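Local coordinates for putative restriction endonuclease domain-containing protein (Anabaena variabilis, PDB 3OT2), which is of unproven function but is probably a nuclease of the restriction-endonuclease-like PD-(D/E)XK superfamily, at residues A24-E29 and I33-P38; D13-L18 and D75-P80; Q145-Y150 and A164-P169; V50-S55 and S173-S178. One frame throughout, in Å; residues are numbered along the deposited sequence.

Contact 1. Residues A24-E29 and I33-P38; sequences ASEYIE and IQKPMP
Ile-33 and Glu-26 face each other as the antiparallel hydrogen-bonded pair of a beta hairpin built from strands 25-28 and 31-34. Glu-26 N donates to Ile-33 O at 2.8 Å, and Ile-33 N returns the bond to Glu-26 O at 2.9 Å. Beyond the strand end the pairing gains one more bond, Lys-35 N to Ala-24 O at 2.8 Å. The extended side chain of Glu-26 slants across the aliphatic stem of Lys-35, its CD lying 4.1 Å from Lys-35 CG. The two charged ends do not meet. A bend at chi3 (70°) leads the lysine chain away to salt bridges with Glu-68 and Asp-81, while Glu-26 OE2 accepts from Val-79 N. An alanine in place of Glu-26 removes the carboxylate, and Val-79 N would probably lose its acceptor while the stem of Lys-35 lost its cover. Ile-33 points to the same side of the hairpin, and its CD1 meets Ile-28 CD1 at 4.1 Å, the side chains crossing at about a right angle. A water molecule donates both to Glu-26 OE1 at 2.8 Å and to Ile-33 O at 2.9 Å, so this carbonyl oxygen accepts twice.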
# COMPACT_ATOMS: atom_id res chain seq x y z
N ALA A 24 6.15 9.48 -19.62
CA ALA A 24 7.38 8.69 -19.58
C ALA A 24 7.12 7.19 -19.34
O ALA A 24 6.09 6.80 -18.77
CB ALA A 24 8.31 9.24 -18.52
N SER A 25 8.04 6.36 -19.83
CA SER A 25 7.99 4.92 -19.67
C SER A 25 8.94 4.46 -18.57
O SER A 25 10.08 4.94 -18.47
CB SER A 25 8.31 4.21 -20.98
OG SER A 25 7.31 4.49 -21.93
N GLU A 26 8.47 3.53 -17.76
CA GLU A 26 9.25 2.93 -16.70
C GLU A 26 9.57 1.50 -17.07
O GLU A 26 8.81 0.87 -17.82
CB GLU A 26 8.50 2.98 -15.36
CG GLU A 26 8.23 4.39 -14.88
CD GLU A 26 7.63 4.49 -13.48
OE1 GLU A 26 6.55 3.91 -13.25
OE2 GLU A 26 8.21 5.19 -12.63
N TYR A 27 10.71 1.01 -16.59
CA TYR A 27 11.15 -0.37 -16.77
C TYR A 27 11.14 -1.01 -15.38
O TYR A 27 12.00 -0.70 -14.54
CB TYR A 27 12.51 -0.44 -17.47
CG TYR A 27 13.03 -1.84 -17.69
CD1 TYR A 27 12.68 -2.57 -18.83
CD2 TYR A 27 13.89 -2.44 -16.77
CE1 TYR A 27 13.17 -3.86 -19.04
CE2 TYR A 27 14.38 -3.73 -16.97
CZ TYR A 27 14.03 -4.43 -18.12
OH TYR A 27 14.49 -5.71 -18.29
N ILE A 28 10.10 -1.83 -15.11
CA ILE A 28 9.86 -2.43 -13.80
C ILE A 28 9.72 -3.92 -13.96
O ILE A 28 8.83 -4.37 -14.69
CB ILE A 28 8.61 -1.83 -13.13
CG1 ILE A 28 8.63 -0.28 -13.12
CG2 ILE A 28 8.44 -2.39 -11.70
CD1 ILE A 28 7.28 0.36 -13.06
N GLU A 29 10.57 -4.68 -13.26
CA GLU A 29 10.55 -6.16 -13.25
C GLU A 29 10.57 -6.73 -14.68
O GLU A 29 9.86 -7.70 -14.99
CB GLU A 29 9.33 -6.68 -12.45
CG GLU A 29 9.33 -6.21 -11.00
CD GLU A 29 8.14 -6.61 -10.16
OE1 GLU A 29 7.02 -6.72 -10.72
OE2 GLU A 29 8.30 -6.71 -8.92
N ILE A 33 6.24 -0.09 -18.67
CA ILE A 33 4.95 0.45 -18.26
C ILE A 33 5.00 1.96 -18.40
O ILE A 33 5.85 2.63 -17.79
CB ILE A 33 4.50 0.03 -16.83
CG1 ILE A 33 4.55 -1.51 -16.63
CG2 ILE A 33 3.09 0.58 -16.51
CD1 ILE A 33 4.74 -1.96 -15.20
N GLN A 34 4.08 2.50 -19.19
CA GLN A 34 3.97 3.94 -19.40
C GLN A 34 3.25 4.56 -18.22
O GLN A 34 2.27 3.99 -17.73
CB GLN A 34 3.25 4.21 -20.71
CG GLN A 34 3.48 5.62 -21.23
CD GLN A 34 2.92 5.85 -22.61
OE1 GLN A 34 2.20 5.02 -23.18
NE2 GLN A 34 3.26 6.99 -23.18
N LYS A 35 3.73 5.73 -17.76
CA LYS A 35 3.13 6.47 -16.63
C LYS A 35 1.73 6.99 -17.01
O LYS A 35 1.43 7.08 -18.20
CB LYS A 35 4.04 7.65 -16.22
CG LYS A 35 5.21 7.25 -15.32
CD LYS A 35 5.97 8.48 -14.82
CE LYS A 35 5.17 9.30 -13.82
NZ LYS A 35 6.02 10.29 -13.11
N PRO A 36 0.84 7.33 -16.04
CA PRO A 36 -0.49 7.83 -16.43
C PRO A 36 -0.43 9.22 -17.06
O PRO A 36 0.55 9.96 -16.89
CB PRO A 36 -1.29 7.84 -15.11
CG PRO A 36 -0.33 7.80 -14.06
CD PRO A 36 0.96 7.26 -14.56
N MSE A 37 -1.47 9.57 -17.81
CA MSE A 37 -1.59 10.87 -18.45
C MSE A 37 -1.72 11.96 -17.38
O MSE A 37 -2.32 11.69 -16.33
CB MSE A 37 -2.81 10.87 -19.40
CG MSE A 37 -2.62 9.96 -20.62
SE MSE A 37 -1.43 10.80 -21.92
CE MSE A 37 -2.60 12.24 -22.48
N PRO A 38 -1.12 13.16 -17.57
CA PRO A 38 -1.30 14.23 -16.58
C PRO A 38 -2.78 14.58 -16.37
O PRO A 38 -3.58 14.51 -17.29
CB PRO A 38 -0.54 15.42 -17.20
CG PRO A 38 0.43 14.79 -18.15
CD PRO A 38 -0.34 13.64 -18.73
O HOH W 1 4.70 3.50 -15.31

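Contact 2. Residues D13-L18 and D75-P80; sequences DEFLKL and DHSTVP. With BU1 (1,4-butanediol), chain E.
The ring of Phe-15 is approached obliquely by both Ser-77 and a bound 1,4-butanediol. Ser-77 CB comes to 3.7 Å from Phe-15 CE2, while C4 of the diol reaches 3.5 Å from Phe-15 CZ. A third neighbour is the ring of Tyr-27, its plane turned about 35° from that of Phe-15. Having CG opposite the backbone N (chi1 167°) sends the ring out from the short helix toward the strand. Leu-16 works beside it, Leu-16 CD2 touching Ser-77 OG at 3.7 Å. The same methyl, Leu-16 CD2, lies 3.5 Å from BU1 O5 of the diol. The backbone oxygen, Leu-16 O, accepts a hydrogen bond from BU1 O5 at 2.9 Å. A type I turn from Phe-15 to Leu-18 closes the end of this segment and brings Leu-18 O to 3.6 Å from C3 of the diol, which is also hydrogen-bonded to Pro-19 O. Phe-15, Leu-16, Leu-18 and Pro-19 line the pocket that holds the diol, together with Glu-20, Thr-21, Ser-25 and Arg-70. Replacing Phe-15 by an alanine would probably open a gap between Ser-77 and the hydrocarbon chain of the diol, leaving that chain less firmly held. Ser-77 OG is gripped by two hydrogen-bonding partners, Thr-72 OG1 and Arg-70 NH1, which would fix its rotation. Helix 12-15 thus packs on strand 76-78, which is joined by backbone hydrogen bonds to strand 25-28 through Tyr-27 and to strand 71-73 through Cys-71, while Phe-15 also touches Ile-32 of strand 31-34.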
# COMPACT_ATOMS: atom_id res chain seq x y z
N ASP A 13 19.54 -2.42 -20.26
CA ASP A 13 20.50 -1.79 -21.19
C ASP A 13 19.83 -1.49 -22.54
O ASP A 13 20.02 -0.40 -23.08
CB ASP A 13 21.75 -2.67 -21.39
CG ASP A 13 22.65 -2.78 -20.17
OD1 ASP A 13 22.69 -1.80 -19.36
OD2 ASP A 13 23.35 -3.81 -20.03
N GLU A 14 19.02 -2.45 -23.05
CA GLU A 14 18.25 -2.30 -24.29
C GLU A 14 17.17 -1.22 -24.11
O GLU A 14 17.03 -0.36 -24.98
CB GLU A 14 17.62 -3.64 -24.71
CG GLU A 14 18.59 -4.62 -25.34
CD GLU A 14 18.14 -6.07 -25.39
OE1 GLU A 14 16.92 -6.33 -25.25
OE2 GLU A 14 19.01 -6.95 -25.58
N PHE A 15 16.43 -1.26 -22.98
CA PHE A 15 15.38 -0.28 -22.67
C PHE A 15 15.90 1.16 -22.68
O PHE A 15 15.23 2.05 -23.19
CB PHE A 15 14.71 -0.59 -21.29
CG PHE A 15 13.84 0.53 -20.77
CD1 PHE A 15 12.53 0.67 -21.20
CD2 PHE A 15 14.34 1.47 -19.87
CE1 PHE A 15 11.73 1.74 -20.74
CE2 PHE A 15 13.55 2.54 -19.43
CZ PHE A 15 12.25 2.66 -19.86
N LEU A 16 17.09 1.38 -22.08
CA LEU A 16 17.69 2.71 -21.95
C LEU A 16 18.15 3.29 -23.30
O LEU A 16 18.36 4.50 -23.38
CB LEU A 16 18.84 2.68 -20.94
CG LEU A 16 18.44 2.45 -19.47
CD1 LEU A 16 19.64 2.09 -18.63
CD2 LEU A 16 17.71 3.66 -18.86
N LYS A 17 18.25 2.47 -24.35
CA LYS A 17 18.61 2.95 -25.69
C LYS A 17 17.36 3.46 -26.42
O LYS A 17 17.50 4.18 -27.41
CB LYS A 17 19.31 1.84 -26.51
CG LYS A 17 20.67 1.41 -25.97
CD LYS A 17 21.14 0.14 -26.64
CE LYS A 17 22.26 -0.54 -25.90
NZ LYS A 17 22.53 -1.90 -26.45
N LEU A 18 16.16 3.08 -25.94
CA LEU A 18 14.87 3.45 -26.55
C LEU A 18 14.54 4.95 -26.37
O LEU A 18 15.06 5.59 -25.44
CB LEU A 18 13.72 2.59 -25.97
CG LEU A 18 13.86 1.06 -26.08
CD1 LEU A 18 12.74 0.38 -25.33
CD2 LEU A 18 13.88 0.59 -27.53
N ASP A 75 18.34 -2.71 -11.43
CA ASP A 75 17.78 -3.33 -12.65
C ASP A 75 16.41 -2.71 -13.05
O ASP A 75 15.69 -3.28 -13.89
CB ASP A 75 17.68 -4.87 -12.53
CG ASP A 75 17.51 -5.59 -13.86
OD1 ASP A 75 18.25 -5.26 -14.82
OD2 ASP A 75 16.62 -6.47 -13.94
N HIS A 76 16.06 -1.54 -12.49
CA HIS A 76 14.83 -0.82 -12.82
C HIS A 76 15.15 0.57 -13.31
O HIS A 76 16.17 1.13 -12.91
CB HIS A 76 13.88 -0.71 -11.59
CG HIS A 76 13.27 -2.00 -11.10
ND1 HIS A 76 12.20 -1.99 -10.21
CD2 HIS A 76 13.61 -3.29 -11.35
CE1 HIS A 76 11.94 -3.27 -9.95
NE2 HIS A 76 12.77 -4.08 -10.61
N SER A 77 14.26 1.15 -14.11
CA SER A 77 14.39 2.54 -14.57
C SER A 77 13.04 3.22 -14.39
O SER A 77 12.10 2.94 -15.13
CB SER A 77 14.87 2.60 -16.02
OG SER A 77 15.06 3.96 -16.34
N THR A 78 12.94 4.06 -13.35
CA THR A 78 11.67 4.68 -12.98
C THR A 78 11.71 6.20 -13.05
O THR A 78 12.77 6.81 -13.12
CB THR A 78 11.24 4.22 -11.57
OG1 THR A 78 12.27 4.53 -10.62
CG2 THR A 78 10.89 2.73 -11.51
N VAL A 79 10.52 6.80 -13.05
CA VAL A 79 10.34 8.24 -13.11
C VAL A 79 9.38 8.65 -11.98
O VAL A 79 8.19 8.86 -12.24
CB VAL A 79 9.86 8.74 -14.51
CG1 VAL A 79 9.88 10.26 -14.59
CG2 VAL A 79 10.69 8.14 -15.64
N PRO A 80 9.87 8.78 -10.73
CA PRO A 80 8.98 9.21 -9.64
C PRO A 80 8.36 10.57 -9.97
O PRO A 80 9.02 11.37 -10.64
CB PRO A 80 9.92 9.30 -8.43
CG PRO A 80 11.02 8.38 -8.74
CD PRO A 80 11.24 8.56 -10.22
C1 BU1 E . 15.73 6.60 -21.58
C2 BU1 E . 14.75 5.43 -21.74
C3 BU1 E . 13.46 6.04 -22.30
C4 BU1 E . 12.42 4.96 -22.53
O5 BU1 E . 17.01 6.06 -21.28
O6 BU1 E . 11.22 5.65 -22.95

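Contact 3. Residues Q145-Y150 and A164-P169; sequences QTVFVY and ALVPVP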
# COMPACT_ATOMS: atom_id res chain seq x y z
N GLN A 145 -7.39 12.01 0.56
CA GLN A 145 -6.67 13.03 1.36
C GLN A 145 -5.80 12.32 2.41
O GLN A 145 -5.86 12.58 3.61
CB GLN A 145 -7.64 14.04 1.99
CG GLN A 145 -8.38 14.87 0.93
CD GLN A 145 -9.38 15.83 1.51
OE1 GLN A 145 -9.13 16.51 2.51
NE2 GLN A 145 -10.51 15.96 0.86
N THR A 146 -5.01 11.36 1.93
CA THR A 146 -4.18 10.52 2.76
C THR A 146 -2.77 10.50 2.23
O THR A 146 -2.55 10.60 1.02
CB THR A 146 -4.79 9.08 2.76
OG1 THR A 146 -6.07 9.11 3.40
CG2 THR A 146 -3.88 8.03 3.46
N VAL A 147 -1.82 10.40 3.15
CA VAL A 147 -0.42 10.20 2.80
C VAL A 147 0.07 8.94 3.51
O VAL A 147 -0.05 8.83 4.74
CB VAL A 147 0.52 11.41 3.05
CG1 VAL A 147 1.93 11.09 2.55
CG2 VAL A 147 -0.02 12.67 2.37
N PHE A 148 0.64 7.99 2.75
CA PHE A 148 1.32 6.83 3.32
C PHE A 148 2.78 7.18 3.36
O PHE A 148 3.32 7.67 2.36
CB PHE A 148 1.09 5.54 2.52
CG PHE A 148 -0.31 5.00 2.54
CD1 PHE A 148 -0.83 4.41 3.68
CD2 PHE A 148 -1.12 5.07 1.41
CE1 PHE A 148 -2.13 3.87 3.70
CE2 PHE A 148 -2.41 4.51 1.42
CZ PHE A 148 -2.90 3.92 2.56
N VAL A 149 3.42 6.97 4.51
CA VAL A 149 4.84 7.25 4.72
C VAL A 149 5.59 5.93 4.84
O VAL A 149 5.27 5.09 5.70
CB VAL A 149 5.06 8.18 5.94
CG1 VAL A 149 6.55 8.26 6.31
CG2 VAL A 149 4.51 9.58 5.66
N TYR A 150 6.62 5.76 4.00
CA TYR A 150 7.45 4.57 3.93
C TYR A 150 8.89 4.87 4.37
O TYR A 150 9.51 5.76 3.81
CB TYR A 150 7.47 4.07 2.48
CG TYR A 150 6.14 3.54 1.98
CD1 TYR A 150 5.18 4.40 1.45
CD2 TYR A 150 5.85 2.19 2.02
CE1 TYR A 150 3.96 3.91 0.97
CE2 TYR A 150 4.64 1.69 1.55
CZ TYR A 150 3.69 2.56 1.04
OH TYR A 150 2.50 2.05 0.59
N ALA A 164 -2.77 16.90 11.30
CA ALA A 164 -1.54 16.12 11.45
C ALA A 164 -0.45 16.57 10.48
O ALA A 164 -0.72 16.82 9.31
CB ALA A 164 -1.83 14.65 11.23
N LEU A 165 0.78 16.68 10.99
CA LEU A 165 1.95 17.02 10.16
C LEU A 165 2.46 15.76 9.51
O LEU A 165 2.56 14.73 10.17
CB LEU A 165 3.06 17.65 10.98
CG LEU A 165 2.83 19.04 11.56
CD1 LEU A 165 4.08 19.49 12.26
CD2 LEU A 165 2.47 20.05 10.47
N VAL A 166 2.79 15.84 8.23
CA VAL A 166 3.29 14.66 7.53
C VAL A 166 4.80 14.59 7.80
O VAL A 166 5.47 15.59 7.59
CB VAL A 166 2.96 14.67 6.02
CG1 VAL A 166 3.23 13.31 5.38
CG2 VAL A 166 1.50 15.08 5.78
N PRO A 167 5.34 13.46 8.27
CA PRO A 167 6.80 13.39 8.50
C PRO A 167 7.61 13.64 7.23
O PRO A 167 7.22 13.26 6.11
CB PRO A 167 7.03 11.94 8.97
CG PRO A 167 5.72 11.43 9.37
CD PRO A 167 4.69 12.17 8.57
N VAL A 168 8.76 14.22 7.44
CA VAL A 168 9.69 14.54 6.36
C VAL A 168 11.06 13.97 6.73
O VAL A 168 11.33 13.78 7.92
CB VAL A 168 9.74 16.08 6.11
CG1 VAL A 168 8.44 16.59 5.50
CG2 VAL A 168 10.11 16.88 7.38
N PRO A 169 11.97 13.70 5.76
CA PRO A 169 13.33 13.26 6.15
C PRO A 169 14.01 14.34 6.98
O PRO A 169 13.63 15.51 6.88
CB PRO A 169 14.04 13.03 4.82
CG PRO A 169 12.98 13.05 3.78
CD PRO A 169 11.86 13.88 4.31
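Val-166 pushes a single methyl, CG1, up to two valines of a strand, although its own segment 164-169 contributes no strand to the sheet and the two backbones stay apart, the CA atoms of Val-147 and Val-166 being 7.5 Å from each other. The meeting is wholly apolar. Val-166 CG1 lies 3.8 Å from Val-147 CG1, the side chains crossing at about a right angle, and 4.0 Å from Val-149 CG2. With CG1 opposite the backbone N (chi1 -168°), this branch of Val-166 is the one delivered to both partners. The next residue extends the patch: Pro-167 CD, the ring carbon beside the proline nitrogen, reaches 3.9 Å from the same Val-149 CG2, a methyl that therefore serves two residues of the loop. Pro-167 O in turn accepts a hydrogen bond from Trp-138 NE1 on the adjoining strand. Side chains alternate along strand 146-150: Val-147 and Val-149 point toward the loop, whereas Phe-148 points away from it; Thr-146 and Phe-148 pack on Thr-120 of the second subunit. The strand itself starts at a G1 beta bulge, where Gln-145 and Thr-146 both face Asp-141. Val-147 and Val-166 also touch Ile-179 of helix 179-183, so strand, loop and C-terminal helix share this buried patch against one face of the mixed six-stranded sheet, consistent with the central sheet of a PD-(D/E)XK nuclease fold.

Contact 4. Residues V50-S55 and S173-S178; sequences VSVINS and SELHLS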
# COMPACT_ATOMS: atom_id res chain seq x y z
N VAL A 50 6.78 20.35 -5.20
CA VAL A 50 8.18 20.59 -5.59
C VAL A 50 8.61 21.99 -5.13
O VAL A 50 9.72 22.16 -4.62
CB VAL A 50 8.39 20.43 -7.13
CG1 VAL A 50 9.86 20.58 -7.51
CG2 VAL A 50 7.90 19.09 -7.59
N SER A 51 7.72 22.98 -5.30
CA SER A 51 7.94 24.38 -4.95
C SER A 51 8.17 24.54 -3.44
O SER A 51 9.16 25.15 -3.02
CB SER A 51 6.74 25.21 -5.41
OG SER A 51 6.83 26.56 -4.98
N VAL A 52 7.29 23.93 -2.62
CA VAL A 52 7.36 24.02 -1.16
C VAL A 52 8.65 23.31 -0.64
O VAL A 52 9.38 23.91 0.16
CB VAL A 52 6.06 23.49 -0.52
CG1 VAL A 52 6.22 23.31 0.97
CG2 VAL A 52 4.91 24.46 -0.80
N ILE A 53 8.95 22.09 -1.11
CA ILE A 53 10.18 21.40 -0.69
C ILE A 53 11.43 22.23 -1.05
O ILE A 53 12.29 22.46 -0.18
CB ILE A 53 10.25 19.97 -1.29
CG1 ILE A 53 9.13 19.07 -0.68
CG2 ILE A 53 11.66 19.34 -1.05
CD1 ILE A 53 8.87 17.88 -1.49
N ASN A 54 11.53 22.71 -2.30
CA ASN A 54 12.70 23.47 -2.74
C ASN A 54 12.85 24.80 -1.98
O ASN A 54 13.98 25.18 -1.66
CB ASN A 54 12.68 23.71 -4.25
CG ASN A 54 13.23 22.54 -5.03
OD1 ASN A 54 14.09 21.80 -4.55
ND2 ASN A 54 12.81 22.38 -6.27
N SER A 55 11.72 25.44 -1.60
CA SER A 55 11.79 26.69 -0.83
C SER A 55 12.50 26.44 0.52
O SER A 55 13.20 27.32 1.01
CB SER A 55 10.40 27.29 -0.60
OG SER A 55 9.69 26.53 0.37
N SER A 173 13.63 18.72 7.75
CA SER A 173 12.90 18.90 9.02
C SER A 173 12.29 20.30 9.23
O SER A 173 11.37 20.42 10.03
CB SER A 173 13.78 18.55 10.22
OG SER A 173 14.81 19.51 10.37
N GLU A 174 12.78 21.35 8.52
CA GLU A 174 12.18 22.70 8.64
C GLU A 174 10.81 22.77 7.93
O GLU A 174 10.06 23.71 8.16
CB GLU A 174 13.12 23.76 8.07
CG GLU A 174 14.33 23.99 8.95
CD GLU A 174 13.98 24.40 10.37
OE1 GLU A 174 13.29 25.43 10.54
OE2 GLU A 174 14.31 23.64 11.31
N LEU A 175 10.49 21.77 7.07
CA LEU A 175 9.19 21.73 6.40
C LEU A 175 8.13 21.17 7.34
O LEU A 175 8.21 20.00 7.72
CB LEU A 175 9.25 20.89 5.11
CG LEU A 175 7.92 20.72 4.35
CD1 LEU A 175 7.29 22.10 3.99
CD2 LEU A 175 8.09 19.85 3.12
N HIS A 176 7.13 21.99 7.68
CA HIS A 176 6.02 21.55 8.54
C HIS A 176 4.77 21.59 7.71
O HIS A 176 4.14 22.63 7.57
CB HIS A 176 5.89 22.44 9.79
CG HIS A 176 7.14 22.51 10.59
ND1 HIS A 176 7.70 21.37 11.16
CD2 HIS A 176 7.93 23.57 10.87
CE1 HIS A 176 8.80 21.78 11.77
NE2 HIS A 176 8.97 23.10 11.62
N LEU A 177 4.44 20.44 7.10
CA LEU A 177 3.30 20.36 6.20
C LEU A 177 2.19 19.51 6.79
O LEU A 177 2.37 18.31 7.02
CB LEU A 177 3.77 19.78 4.84
CG LEU A 177 2.72 19.71 3.73
CD1 LEU A 177 2.37 21.12 3.26
CD2 LEU A 177 3.22 18.89 2.58
N SER A 178 1.03 20.14 7.04
CA SER A 178 -0.12 19.41 7.54
C SER A 178 -0.87 18.77 6.39
O SER A 178 -0.71 19.20 5.24
CB SER A 178 -1.05 20.33 8.32
OG SER A 178 -1.66 21.29 7.47
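Leu-175 meets the helix with both of its terminal methyls, each turned to a different residue. CD1 runs into Val-52 CG1 at 3.4 Å, the side chains crossing at about a right angle; this is closer than ordinary van der Waals contact between carbons, so the packing is tight here. CD2, the other branch, reaches Ile-53 CG1 at 4.0 Å, where the approach is more slanting. With CG of the leucine opposite the backbone N and beside the carbonyl carbon (chi1 177°), the forked end is directed at the helix, and chi2 splits its two methyls between the valine and the isoleucine. On the valine the corresponding choice of chi1, 168°, presents CG1 rather than CG2. Helix 40-57 lies against the mixed six-stranded sheet, as expected for the alpha/beta core of a PD-(D/E)XK nuclease, and Ile-53 passes the contact on to that sheet by touching Ala-65, Trp-108 and Ile-110. Leu-175 also touches Val-56 one turn further along the helix, as well as Val-168 in the loop. Within the helix, Ser-55 folds its hydroxyl back on the turn before it, Ser-55 OG donating to Val-52 O at 2.6 Å with a C=O...OG angle of 127°. Val-52 itself is shared with Trp-185 near the C-terminus, which Leu-177 touches as well. At the far end of segment 173-178, Ser-178 is the N-cap of helix 179-183, its OG accepting from Asp-181 N.

As an example of how one domain divides its long-range contacts, these four fall into two pairs on opposite sides of the chain's centre. Contacts 1 and 2, with centres about 10 Å apart, are joined by Tyr-27 N to Ser-77 O at 2.8 Å and Lys-35 NZ to Val-79 O at 2.7 Å, both probable hydrogen bonds; Ser-25 of contact 1 lines the same diol pocket as Phe-15, Leu-16 and Leu-18 of contact 2. Contacts 3 and 4, with centres about 12 Å apart, are linked by another probable bond, Val-166 N to Leu-177 O at 2.8 Å. The centres of contacts 2 and 4 are about 30 Å apart.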